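Local coordinates for aerolysin-like protein (Bombina maxima, PDB 6LH8) that probably belongs to the aerolysin-type pore-forming system that modulates endolysosomes in toad cells, either as a pore former or as a regulating paralog, at residues A[6-11]-A[125-130]; A[15-20]-A[118-123]; A[52-57]-A[135-140]; A[58-63]-A[83-88]. All coordinates share one frame; numbering follows the deposited sequence.

Contacts 1, 2 and 3 all lie in the long five-stranded antiparallel sheet. Contacts 1 and 2 both join edge strand 4-28 to strand 110-130, with centres about 21 Å apart. Contact 3 joins the inner pair 41-53 and 133-154. It adjoins contact 1 through backbone bonds between strands 110-130 and 133-154. Contact 4 joins the loop 58-63 to the end of strand 81-84 and its turn, and its Thr58 and Val60 meet Glu135 of contact 3. Contacts 1, 2 and 4 are at the surface; contact 3 is partly buried. Contact 2 is polar and watered, contacts 1 and 3 add apolar packing to strand pairing, and contact 4 depends mainly on one tyrosine ring.

Contact 1 (A[6-11]-A[125-130])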
loop_
_atom_site.group_PDB
_atom_site.type_symbol
_atom_site.label_atom_id
_atom_site.label_comp_id
_atom_site.label_asym_id
_atom_site.label_seq_id
_atom_site.Cartn_x
_atom_site.Cartn_y
_atom_site.Cartn_z
ATOM N N THR A 6 12.373 15.508 -8.916
ATOM C CA THR A 6 11.621 14.989 -10.061
ATOM C C THR A 6 11.691 13.471 -10.039
ATOM O O THR A 6 12.784 12.910 -10.125
ATOM C CB THR A 6 12.190 15.509 -11.385
ATOM O OG1 THR A 6 12.053 16.935 -11.446
ATOM C CG2 THR A 6 11.461 14.868 -12.567
ATOM N N VAL A 7 10.544 12.802 -9.923
ATOM C CA VAL A 7 10.520 11.340 -9.936
ATOM C C VAL A 7 10.431 10.880 -11.384
ATOM O O VAL A 7 9.619 11.405 -12.157
ATOM C CB VAL A 7 9.346 10.787 -9.109
ATOM C CG1 VAL A 7 9.376 9.257 -9.124
ATOM C CG2 VAL A 7 9.411 11.293 -7.685
ATOM N N LEU A 8 11.278 9.908 -11.759
ATOM C CA LEU A 8 11.289 9.358 -13.121
ATOM C C LEU A 8 10.349 8.155 -13.177
ATOM O O LEU A 8 10.759 6.991 -13.204
ATOM C CB LEU A 8 12.702 8.992 -13.552
ATOM C CG LEU A 8 13.808 10.036 -13.305
ATOM C CD1 LEU A 8 15.126 9.599 -13.911
ATOM C CD2 LEU A 8 13.401 11.418 -13.834
ATOM N N TRP A 9 9.051 8.464 -13.231
ATOM C CA TRP A 9 8.036 7.419 -13.190
ATOM C C TRP A 9 8.125 6.495 -14.396
ATOM O O TRP A 9 7.757 5.315 -14.299
ATOM C CB TRP A 9 6.649 8.050 -13.113
ATOM C CG TRP A 9 6.360 8.802 -11.849
ATOM C CD1 TRP A 9 6.058 10.132 -11.736
ATOM C CD2 TRP A 9 6.317 8.265 -10.517
ATOM N NE1 TRP A 9 5.841 10.456 -10.410
ATOM C CE2 TRP A 9 5.989 9.328 -9.646
ATOM C CE3 TRP A 9 6.536 6.995 -9.976
ATOM C CZ2 TRP A 9 5.869 9.156 -8.265
ATOM C CZ3 TRP A 9 6.408 6.825 -8.600
ATOM C CH2 TRP A 9 6.077 7.901 -7.764
ATOM N N ASP A 10 8.618 6.995 -15.542
ATOM C CA ASP A 10 8.723 6.093 -16.685
ATOM C C ASP A 10 9.811 5.047 -16.497
ATOM O O ASP A 10 9.876 4.097 -17.288
ATOM C CB ASP A 10 8.959 6.867 -17.991
ATOM C CG ASP A 10 10.302 7.565 -18.043
ATOM O OD1 ASP A 10 10.764 8.079 -17.002
ATOM O OD2 ASP A 10 10.887 7.632 -19.144
ATOM N N LYS A 11 10.663 5.196 -15.482
ATOM C CA LYS A 11 11.697 4.223 -15.156
ATOM C C LYS A 11 11.298 3.309 -13.999
ATOM O O LYS A 11 12.163 2.619 -13.442
ATOM C CB LYS A 11 13.006 4.937 -14.822
ATOM C CG LYS A 11 13.655 5.653 -16.006
ATOM C CD LYS A 11 14.086 4.639 -17.064
ATOM C CE LYS A 11 14.780 5.300 -18.252
ATOM N NZ LYS A 11 14.867 4.381 -19.431
ATOM N N PRO A 125 13.538 5.970 -9.883
ATOM C CA PRO A 125 14.588 6.961 -9.615
ATOM C C PRO A 125 14.005 8.317 -9.247
ATOM O O PRO A 125 12.936 8.712 -9.707
ATOM C CB PRO A 125 15.356 7.045 -10.944
ATOM C CG PRO A 125 14.853 5.886 -11.793
ATOM C CD PRO A 125 13.458 5.625 -11.314
ATOM N N VAL A 126 14.726 9.039 -8.398
ATOM C CA VAL A 126 14.317 10.381 -7.991
ATOM C C VAL A 126 15.507 11.299 -8.208
ATOM O O VAL A 126 16.530 11.168 -7.523
ATOM C CB VAL A 126 13.836 10.440 -6.537
ATOM C CG1 VAL A 126 13.306 11.826 -6.240
ATOM C CG2 VAL A 126 12.731 9.395 -6.285
ATOM N N GLU A 127 15.390 12.221 -9.159
ATOM C CA GLU A 127 16.464 13.171 -9.390
ATOM C C GLU A 127 16.336 14.311 -8.385
ATOM O O GLU A 127 15.274 14.930 -8.261
ATOM C CB GLU A 127 16.452 13.653 -10.848
ATOM C CG GLU A 127 16.909 12.544 -11.799
ATOM C CD GLU A 127 17.045 12.979 -13.246
ATOM O OE1 GLU A 127 16.447 14.007 -13.619
ATOM O OE2 GLU A 127 17.747 12.279 -14.010
ATOM N N ILE A 128 17.401 14.526 -7.611
ATOM C CA ILE A 128 17.449 15.500 -6.528
ATOM C C ILE A 128 18.508 16.523 -6.886
ATOM O O ILE A 128 19.595 16.156 -7.332
ATOM C CB ILE A 128 17.806 14.824 -5.186
ATOM C CG1 ILE A 128 16.719 13.828 -4.766
ATOM C CG2 ILE A 128 18.117 15.860 -4.105
ATOM C CD1 ILE A 128 15.348 14.381 -4.843
ATOM N N SER A 129 18.215 17.798 -6.678
ATOM C CA SER A 129 19.267 18.800 -6.731
ATOM C C SER A 129 19.111 19.734 -5.541
ATOM O O SER A 129 17.998 20.166 -5.228
ATOM C CB SER A 129 19.236 19.577 -8.046
ATOM O OG SER A 129 18.178 20.505 -8.055
ATOM N N VAL A 130 20.215 19.997 -4.858
ATOM C CA VAL A 130 20.265 20.951 -3.759
ATOM C C VAL A 130 21.492 21.817 -4.015
ATOM O O VAL A 130 22.629 21.337 -3.932
ATOM C CB VAL A 130 20.314 20.272 -2.376
ATOM C CG1 VAL A 130 21.335 19.148 -2.339
ATOM C CG2 VAL A 130 20.605 21.291 -1.287
#
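Thr6 and Val7 pair with Glu127 and Val126 at the edge of the five-stranded antiparallel sheet, near the start of strand 4-28. Thr6 and Glu127 form a hydrogen-bonded pair. Thr6 N donates to Glu127 O at 3.0 Å, and Glu127 N returns a bond to Thr6 O at 2.9 Å. Val7 and Val126 form the next, non-hydrogen-bonded pair. Their CG2 methyls meet at 4.1 Å on the face where Val126 also packs on Tyr139. The pairing closes with Leu8 N, whose N-H points almost straight (172°) at Pro125 O, 2.9 Å away. Leu8 is also the centre of an inverse gamma turn, where strand 4-28 is interrupted. Its CG lies anti to the carbonyl carbon (chi1 -47°), which turns the side chain to the partner strand, at about a right angle to Pro125 and Glu127. Both methyls touch the Glu127 carboxylate, Leu8 CD1 at OE2 (3.7 Å) and CD2 at OE1 (4.0 Å). Leu8 and Lys11 pack side by side against Pro125: Leu8 CD1 is 3.9 Å from Pro125 CB, and Lys11 CB 3.6 Å from Pro125 CD. Having no N-H, Pro125 can pair here only through its carbonyl. The edge strand is therefore held by main-chain bonds, with apolar packing at the break in the strand.

Contact 2 (A[15-20]-A[118-123])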
loop_
_atom_site.group_PDB
_atom_site.type_symbol
_atom_site.label_atom_id
_atom_site.label_comp_id
_atom_site.label_asym_id
_atom_site.label_seq_id
_atom_site.Cartn_x
_atom_site.Cartn_y
_atom_site.Cartn_z
ATOM N N GLY A 15 8.528 -4.405 -8.622
ATOM C CA GLY A 15 9.083 -5.350 -7.679
ATOM C C GLY A 15 8.022 -6.388 -7.366
ATOM O O GLY A 15 7.250 -6.773 -8.246
ATOM N N SER A 16 7.964 -6.828 -6.122
ATOM C CA SER A 16 7.031 -7.876 -5.731
ATOM C C SER A 16 5.601 -7.531 -6.147
ATOM O O SER A 16 5.170 -6.378 -6.066
ATOM C CB SER A 16 7.135 -8.066 -4.219
ATOM O OG SER A 16 6.334 -9.134 -3.777
ATOM N N ASN A 17 4.875 -8.532 -6.641
ATOM C CA ASN A 17 3.480 -8.354 -7.049
ATOM C C ASN A 17 2.772 -9.657 -6.712
ATOM O O ASN A 17 3.089 -10.684 -7.306
ATOM C CB ASN A 17 3.377 -8.030 -8.544
ATOM C CG ASN A 17 1.944 -7.761 -8.998
ATOM O OD1 ASN A 17 0.986 -8.310 -8.447
ATOM N ND2 ASN A 17 1.790 -6.903 -10.012
ATOM N N GLU A 18 1.844 -9.626 -5.754
ATOM C CA GLU A 18 1.198 -10.848 -5.282
ATOM C C GLU A 18 -0.263 -10.583 -4.955
ATOM O O GLU A 18 -0.644 -9.476 -4.560
ATOM C CB GLU A 18 1.871 -11.406 -4.018
ATOM C CG GLU A 18 3.344 -11.736 -4.149
ATOM C CD GLU A 18 4.053 -11.714 -2.810
ATOM O OE1 GLU A 18 3.449 -11.208 -1.835
ATOM O OE2 GLU A 18 5.202 -12.209 -2.727
ATOM N N VAL A 19 -1.078 -11.615 -5.119
ATOM C CA VAL A 19 -2.431 -11.627 -4.590
ATOM C C VAL A 19 -2.381 -12.431 -3.299
ATOM O O VAL A 19 -2.105 -13.641 -3.304
ATOM C CB VAL A 19 -3.443 -12.215 -5.581
ATOM C CG1 VAL A 19 -4.840 -12.211 -4.942
ATOM C CG2 VAL A 19 -3.430 -11.421 -6.868
ATOM N N VAL A 20 -2.623 -11.752 -2.184
ATOM C CA VAL A 20 -2.423 -12.319 -0.854
ATOM C C VAL A 20 -3.765 -12.779 -0.302
ATOM O O VAL A 20 -4.727 -12.001 -0.274
ATOM C CB VAL A 20 -1.782 -11.280 0.085
ATOM C CG1 VAL A 20 -1.619 -11.841 1.491
ATOM C CG2 VAL A 20 -0.435 -10.800 -0.491
ATOM N N ASN A 118 -4.386 -7.327 -3.385
ATOM C CA ASN A 118 -3.123 -7.166 -4.096
ATOM C C ASN A 118 -2.127 -6.459 -3.197
ATOM O O ASN A 118 -2.483 -5.539 -2.458
ATOM C CB ASN A 118 -3.307 -6.346 -5.379
ATOM C CG ASN A 118 -4.175 -7.046 -6.417
ATOM O OD1 ASN A 118 -4.167 -8.272 -6.536
ATOM N ND2 ASN A 118 -4.919 -6.256 -7.189
ATOM N N GLU A 119 -0.881 -6.917 -3.232
ATOM C CA GLU A 119 0.205 -6.257 -2.522
ATOM C C GLU A 119 1.340 -6.094 -3.519
ATOM O O GLU A 119 1.706 -7.051 -4.207
ATOM C CB GLU A 119 0.621 -7.054 -1.273
ATOM C CG GLU A 119 -0.533 -7.214 -0.273
ATOM C CD GLU A 119 -0.083 -7.668 1.102
ATOM O OE1 GLU A 119 1.103 -8.018 1.253
ATOM O OE2 GLU A 119 -0.926 -7.700 2.025
ATOM N N ASN A 120 1.848 -4.873 -3.645
ATOM C CA ASN A 120 2.796 -4.565 -4.708
ATOM C C ASN A 120 3.947 -3.737 -4.165
ATOM O O ASN A 120 3.736 -2.835 -3.352
ATOM C CB ASN A 120 2.139 -3.777 -5.851
ATOM C CG ASN A 120 1.097 -4.575 -6.599
ATOM O OD1 ASN A 120 1.401 -5.220 -7.606
ATOM N ND2 ASN A 120 -0.150 -4.503 -6.139
ATOM N N ILE A 121 5.156 -4.016 -4.638
ATOM C CA ILE A 121 6.300 -3.135 -4.409
ATOM C C ILE A 121 6.731 -2.559 -5.749
ATOM O O ILE A 121 6.917 -3.297 -6.719
ATOM C CB ILE A 121 7.464 -3.862 -3.710
ATOM C CG1 ILE A 121 7.023 -4.392 -2.341
ATOM C CG2 ILE A 121 8.640 -2.912 -3.517
ATOM C CD1 ILE A 121 8.022 -5.346 -1.713
ATOM N N THR A 122 6.861 -1.236 -5.812
ATOM C CA THR A 122 7.399 -0.569 -6.989
ATOM C C THR A 122 8.472 0.405 -6.532
ATOM O O THR A 122 8.507 0.812 -5.370
ATOM C CB THR A 122 6.318 0.180 -7.774
ATOM O OG1 THR A 122 5.660 1.129 -6.910
ATOM C CG2 THR A 122 5.295 -0.803 -8.344
ATOM N N SER A 123 9.375 0.752 -7.444
ATOM C CA SER A 123 10.461 1.661 -7.101
ATOM C C SER A 123 10.791 2.504 -8.328
ATOM O O SER A 123 10.548 2.082 -9.460
ATOM C CB SER A 123 11.696 0.897 -6.605
ATOM O OG SER A 123 12.114 -0.087 -7.542
HETATM O O HOH W 1 4.379 -7.470 -2.908
HETATM O O HOH W 2 3.220 -9.321 0.152
#
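Gly15 to Val20 run antiparallel to Asn118 to Ser123, with 168° between the directions of the two segments. This is the middle part of the pairing between edge strand 4-28 and strand 110-130, in the elongated beta sheet of an aerolysin-like protein. At Gly15 the pairing is imperfect: its N makes only a weak, bent bond to Ile121 O. Ser16 restores it, as Ser16 O accepts from Ile121 N at 2.8 Å. The CB of Ser16 also touches Ile121 CD1. Its hydroxyl turns to a water 2.7 Å from Ser16 OG, and that water donates a weak bond to Glu119 O. Asn17 faces Asn120 in a non-hydrogen-bonded pair. The two side chains point the same way, with their amide planes steeply turned, 76° apart. Asn17 ND2 also bonds Glu14. Glu18 is the hydrogen-bonded partner of Glu119. Glu18 N donates to Glu119 O at 3.0 Å, and Glu119 N to Glu18 O at 2.9 Å. The two carboxylates stand on one face with OE1 atoms 5.0 Å apart. A single water donates to both OE1 atoms, which probably eases their repulsion, and Arg117 NE forms a salt bridge with Glu119 OE2. Val19 lies alongside Asn118, and Val19 CG2 is 3.3 Å from Asn118 OD1. Val20 comes last, on the Glu119 side. With CG2 anti to the carbonyl carbon, this branch is laid on the glutamate chain, and Val20 CG2 stands 3.5 Å from Glu119 CD.

Contact 3 (A[52-57]-A[135-140]); sequences ITLPRA and ETATYI
Thr53 and Thr138 face each other as an antiparallel hydrogen-bonded pair, and their side chains cross obliquely. Thr53 N donates to Thr138 O at 2.9 Å, and Thr138 N donates to Thr53 O at the same distance. The Thr53 hydroxyl adds a third bond. With OG1 between the backbone N and the carbonyl carbon (chi1 58°), it reaches across to the partner strand and gives its proton to Thr138 O at 3.0 Å. This bond is bent at the acceptor (C=O...OG1 angle 120°), unlike the N-H bond at 156°. That carbonyl oxygen thus takes two bonds from one residue. Thr53 CG2, anti to the carbonyl carbon, meets Ile140 CD1 at 3.9 Å, the two side chains at about a right angle. On the opposite face, Ile52 CD1 lies by the Thr138 carbonyl, 3.8 Å from Thr138 O, with Tyr139 CB and Ala137 CB just beyond. Ala137 CB sits 3.2 Å from Thr53 O, with Ile52 CD1 and Leu54 CG around it. Past the end of strand 41-53, Pro55 and Glu135 approach from opposite directions. The bent glutamate brings its carboxylate against the ring, with Glu135 OE1 3.7 Å from Pro55 CG. Glu135 OE1 takes the N-H of Thr136 with its anti lone pair, and Glu135 OE2 is bonded to Thr58, so the carboxylate is fixed at both oxygens. Strand 133-154 lies between strands 41-53 and 110-130. Val126 of the latter packs on Ile52, and Leu68 of the short strand 65-68 packs against Ile52 and Tyr139.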
loop_
_atom_site.group_PDB
_atom_site.type_symbol
_atom_site.label_atom_id
_atom_site.label_comp_id
_atom_site.label_asym_id
_atom_site.label_seq_id
_atom_site.Cartn_x
_atom_site.Cartn_y
_atom_site.Cartn_z
ATOM N N ILE A 52 12.303 6.619 0.812
ATOM C CA ILE A 52 13.335 7.217 -0.025
ATOM C C ILE A 52 14.675 6.662 0.434
ATOM O O ILE A 52 14.907 6.497 1.635
ATOM C CB ILE A 52 13.300 8.765 0.001
ATOM C CG1 ILE A 52 14.069 9.337 -1.188
ATOM C CG2 ILE A 52 13.804 9.354 1.320
ATOM C CD1 ILE A 52 13.297 9.224 -2.509
ATOM N N THR A 53 15.506 6.263 -0.526
ATOM C CA THR A 53 16.807 5.661 -0.246
ATOM C C THR A 53 17.857 6.419 -1.042
ATOM O O THR A 53 17.590 6.846 -2.165
ATOM C CB THR A 53 16.851 4.161 -0.604
ATOM O OG1 THR A 53 16.543 3.961 -1.989
ATOM C CG2 THR A 53 15.850 3.364 0.238
ATOM N N LEU A 54 19.036 6.623 -0.446
ATOM C CA LEU A 54 20.102 7.337 -1.133
ATOM C C LEU A 54 21.352 6.482 -1.192
ATOM O O LEU A 54 21.536 5.598 -0.344
ATOM C CB LEU A 54 20.438 8.661 -0.432
ATOM C CG LEU A 54 19.578 9.862 -0.806
ATOM C CD1 LEU A 54 18.216 9.768 -0.102
ATOM C CD2 LEU A 54 20.268 11.209 -0.502
ATOM N N PRO A 55 22.229 6.687 -2.169
ATOM C CA PRO A 55 23.517 5.997 -2.180
ATOM C C PRO A 55 24.254 6.220 -0.858
ATOM O O PRO A 55 24.136 7.274 -0.227
ATOM C CB PRO A 55 24.262 6.623 -3.357
ATOM C CG PRO A 55 23.164 7.043 -4.298
ATOM C CD PRO A 55 22.073 7.561 -3.366
ATOM N N ARG A 56 24.987 5.189 -0.443
ATOM C CA ARG A 56 25.675 5.248 0.840
ATOM C C ARG A 56 26.616 6.439 0.904
ATOM O O ARG A 56 26.687 7.122 1.934
ATOM C CB ARG A 56 26.429 3.936 1.071
ATOM C CG ARG A 56 27.197 3.872 2.383
ATOM C CD ARG A 56 27.550 2.428 2.742
ATOM N NE ARG A 56 27.873 2.298 4.163
ATOM C CZ ARG A 56 28.662 1.354 4.669
ATOM N NH1 ARG A 56 29.209 0.444 3.870
ATOM N NH2 ARG A 56 28.899 1.319 5.972
ATOM N N ALA A 57 27.314 6.727 -0.197
ATOM C CA ALA A 57 28.325 7.783 -0.292
ATOM C C ALA A 57 27.788 9.094 -0.863
ATOM O O ALA A 57 28.522 9.814 -1.548
ATOM C CB ALA A 57 29.497 7.298 -1.136
ATOM N N GLU A 135 21.914 14.316 -7.241
ATOM C CA GLU A 135 21.879 12.922 -6.828
ATOM C C GLU A 135 20.680 12.258 -7.482
ATOM O O GLU A 135 19.683 12.910 -7.779
ATOM C CB GLU A 135 21.783 12.791 -5.298
ATOM C CG GLU A 135 21.840 11.344 -4.806
ATOM C CD GLU A 135 23.157 10.702 -5.143
ATOM O OE1 GLU A 135 23.290 10.150 -6.257
ATOM O OE2 GLU A 135 24.090 10.781 -4.310
ATOM N N THR A 136 20.772 10.955 -7.710
ATOM C CA THR A 136 19.598 10.184 -8.100
ATOM C C THR A 136 19.311 9.222 -6.955
ATOM O O THR A 136 20.038 8.244 -6.760
ATOM C CB THR A 136 19.820 9.458 -9.420
ATOM O OG1 THR A 136 20.168 10.415 -10.431
ATOM C CG2 THR A 136 18.553 8.721 -9.828
ATOM N N ALA A 137 18.278 9.535 -6.173
ATOM C CA ALA A 137 17.828 8.662 -5.102
ATOM C C ALA A 137 16.886 7.606 -5.677
ATOM O O ALA A 137 16.611 7.575 -6.882
ATOM C CB ALA A 137 17.163 9.488 -3.999
ATOM N N THR A 138 16.388 6.718 -4.818
ATOM C CA THR A 138 15.425 5.700 -5.230
ATOM C C THR A 138 14.222 5.734 -4.301
ATOM O O THR A 138 14.368 5.642 -3.078
ATOM C CB THR A 138 16.041 4.297 -5.223
ATOM O OG1 THR A 138 17.142 4.258 -6.133
ATOM C CG2 THR A 138 15.000 3.272 -5.676
ATOM N N TYR A 139 13.040 5.867 -4.890
ATOM C CA TYR A 139 11.770 5.863 -4.174
ATOM C C TYR A 139 11.201 4.455 -4.215
ATOM O O TYR A 139 11.292 3.779 -5.242
ATOM C CB TYR A 139 10.788 6.858 -4.817
ATOM C CG TYR A 139 9.338 6.618 -4.448
ATOM C CD1 TYR A 139 8.830 7.051 -3.218
ATOM C CD2 TYR A 139 8.473 5.958 -5.323
ATOM C CE1 TYR A 139 7.487 6.817 -2.871
ATOM C CE2 TYR A 139 7.137 5.726 -4.986
ATOM C CZ TYR A 139 6.653 6.160 -3.762
ATOM O OH TYR A 139 5.324 5.936 -3.430
ATOM N N ILE A 140 10.647 4.002 -3.092
ATOM C CA ILE A 140 10.053 2.674 -2.979
ATOM C C ILE A 140 8.650 2.823 -2.410
ATOM O O ILE A 140 8.446 3.520 -1.405
ATOM C CB ILE A 140 10.890 1.739 -2.079
ATOM C CG1 ILE A 140 12.335 1.609 -2.582
ATOM C CG2 ILE A 140 10.234 0.364 -1.993
ATOM C CD1 ILE A 140 13.292 1.025 -1.541
#

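Contact 4 (A[58-63]-A[83-88])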
loop_
_atom_site.group_PDB
_atom_site.type_symbol
_atom_site.label_atom_id
_atom_site.label_comp_id
_atom_site.label_asym_id
_atom_site.label_seq_id
_atom_site.Cartn_x
_atom_site.Cartn_y
_atom_site.Cartn_z
ATOM N N THR A 58 26.548 9.467 -0.575
ATOM C CA THR A 58 25.958 10.630 -1.228
ATOM C C THR A 58 26.527 11.935 -0.680
ATOM O O THR A 58 26.955 12.021 0.479
ATOM C CB THR A 58 24.438 10.619 -1.068
ATOM O OG1 THR A 58 23.880 11.756 -1.736
ATOM C CG2 THR A 58 24.044 10.677 0.404
ATOM N N GLU A 59 26.526 12.959 -1.539
ATOM C CA GLU A 59 26.878 14.325 -1.172
ATOM C C GLU A 59 25.688 15.115 -0.646
ATOM O O GLU A 59 25.873 16.229 -0.148
ATOM C CB GLU A 59 27.465 15.068 -2.378
ATOM C CG GLU A 59 28.779 14.528 -2.888
ATOM C CD GLU A 59 29.932 14.992 -2.050
ATOM O OE1 GLU A 59 30.839 14.175 -1.785
ATOM O OE2 GLU A 59 29.924 16.177 -1.656
ATOM N N VAL A 60 24.476 14.582 -0.776
ATOM C CA VAL A 60 23.296 15.300 -0.288
ATOM C C VAL A 60 23.464 15.566 1.208
ATOM O O VAL A 60 23.753 14.633 1.974
ATOM C CB VAL A 60 22.024 14.484 -0.576
ATOM C CG1 VAL A 60 20.822 15.071 0.148
ATOM C CG2 VAL A 60 21.783 14.419 -2.082
ATOM N N PRO A 61 23.353 16.820 1.660
ATOM C CA PRO A 61 23.577 17.110 3.082
ATOM C C PRO A 61 22.520 16.475 3.965
ATOM O O PRO A 61 21.335 16.449 3.631
ATOM C CB PRO A 61 23.498 18.642 3.144
ATOM C CG PRO A 61 23.725 19.104 1.738
ATOM C CD PRO A 61 23.140 18.038 0.867
ATOM N N ILE A 62 22.961 15.955 5.111
ATOM C CA ILE A 62 22.006 15.494 6.110
ATOM C C ILE A 62 21.109 16.656 6.529
ATOM O O ILE A 62 21.571 17.787 6.738
ATOM C CB ILE A 62 22.755 14.868 7.300
ATOM C CG1 ILE A 62 23.350 13.528 6.865
ATOM C CG2 ILE A 62 21.809 14.673 8.476
ATOM C CD1 ILE A 62 23.999 12.750 7.979
ATOM N N GLY A 63 19.807 16.384 6.622
ATOM C CA GLY A 63 18.806 17.392 6.898
ATOM C C GLY A 63 18.093 17.933 5.674
ATOM O O GLY A 63 17.102 18.661 5.829
ATOM N N PHE A 83 10.129 13.902 3.050
ATOM C CA PHE A 83 11.202 13.174 3.711
ATOM C C PHE A 83 12.286 14.156 4.141
ATOM O O PHE A 83 12.435 15.238 3.580
ATOM C CB PHE A 83 11.807 12.120 2.782
ATOM C CG PHE A 83 10.804 11.135 2.220
ATOM C CD1 PHE A 83 10.345 10.084 2.988
ATOM C CD2 PHE A 83 10.367 11.238 0.907
ATOM C CE1 PHE A 83 9.436 9.160 2.466
ATOM C CE2 PHE A 83 9.451 10.323 0.369
ATOM C CZ PHE A 83 8.986 9.279 1.156
ATOM N N THR A 84 13.052 13.768 5.152
ATOM C CA THR A 84 14.237 14.518 5.559
ATOM C C THR A 84 15.400 13.539 5.553
ATOM O O THR A 84 15.387 12.562 6.304
ATOM C CB THR A 84 14.055 15.161 6.939
ATOM O OG1 THR A 84 13.008 16.128 6.868
ATOM C CG2 THR A 84 15.337 15.867 7.389
ATOM N N TYR A 85 16.372 13.760 4.667
ATOM C CA TYR A 85 17.494 12.838 4.581
ATOM C C TYR A 85 18.244 12.782 5.912
ATOM O O TYR A 85 18.597 13.816 6.490
ATOM C CB TYR A 85 18.437 13.240 3.443
ATOM C CG TYR A 85 19.708 12.405 3.424
ATOM C CD1 TYR A 85 19.639 11.008 3.451
ATOM C CD2 TYR A 85 20.969 12.999 3.414
ATOM C CE1 TYR A 85 20.782 10.240 3.467
ATOM C CE2 TYR A 85 22.121 12.229 3.423
ATOM C CZ TYR A 85 22.014 10.842 3.452
ATOM O OH TYR A 85 23.134 10.041 3.472
ATOM N N GLY A 86 18.445 11.558 6.414
ATOM C CA GLY A 86 19.132 11.328 7.662
ATOM C C GLY A 86 18.248 11.227 8.892
ATOM O O GLY A 86 18.776 10.938 9.980
ATOM N N SER A 87 16.929 11.440 8.768
ATOM C CA SER A 87 16.073 11.332 9.951
ATOM C C SER A 87 14.622 10.926 9.684
ATOM O O SER A 87 13.987 10.358 10.575
ATOM C CB SER A 87 16.082 12.641 10.752
ATOM O OG SER A 87 15.615 13.742 10.001
ATOM N N LEU A 88 14.062 11.209 8.503
ATOM C CA LEU A 88 12.716 10.719 8.186
ATOM C C LEU A 88 12.739 10.252 6.736
ATOM O O LEU A 88 12.650 11.075 5.824
ATOM C CB LEU A 88 11.650 11.787 8.405
ATOM C CG LEU A 88 10.168 11.375 8.511
ATOM C CD1 LEU A 88 9.558 10.958 7.180
ATOM C CD2 LEU A 88 9.963 10.281 9.547
#
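Thr84, the last residue of strand 81-84, touches Gly63 with its CG2, which lies 3.7 Å from Gly63 O. It also starts the turn that shapes this side: Thr84 O accepts from both Ser87 N and Leu88 N, a classic beta bulge. Tyr85 comes next and carries most of the contact. Its carbonyl takes the N-H of Gly63 at 2.8 Å. Its ring, with CG anti to the backbone N (chi1 173°), extends along loop 58-63. Pro61 O sits at the ring edge, near its plane, 3.5 Å from Tyr85 CD2. Tyr85 CE2 lies 3.2 Å from Val60 O. Val60 CG1 packs on Tyr85 CD2 at 3.9 Å, and Ile62 CG1 on Tyr85 CE2 at the same distance. At the far end, Thr58 CG2 meets Tyr85 OH at 3.3 Å. The loop is shaped for this by an ST turn, in which Thr58 OG1, also tied to Glu135, accepts from Val60 N. Gly86 closes the contact, with its CA beside Ile62 CG2, at backbone angles that suit glycine. Between the two segments there is one hydrogen bond, Gly63 N to Tyr85 O; Thr64 adds a backbone bond to Tyr85. The ring is held by aliphatic carbons and carbonyl oxygens, and Pro61 O probably favours its slightly positive C-H edge.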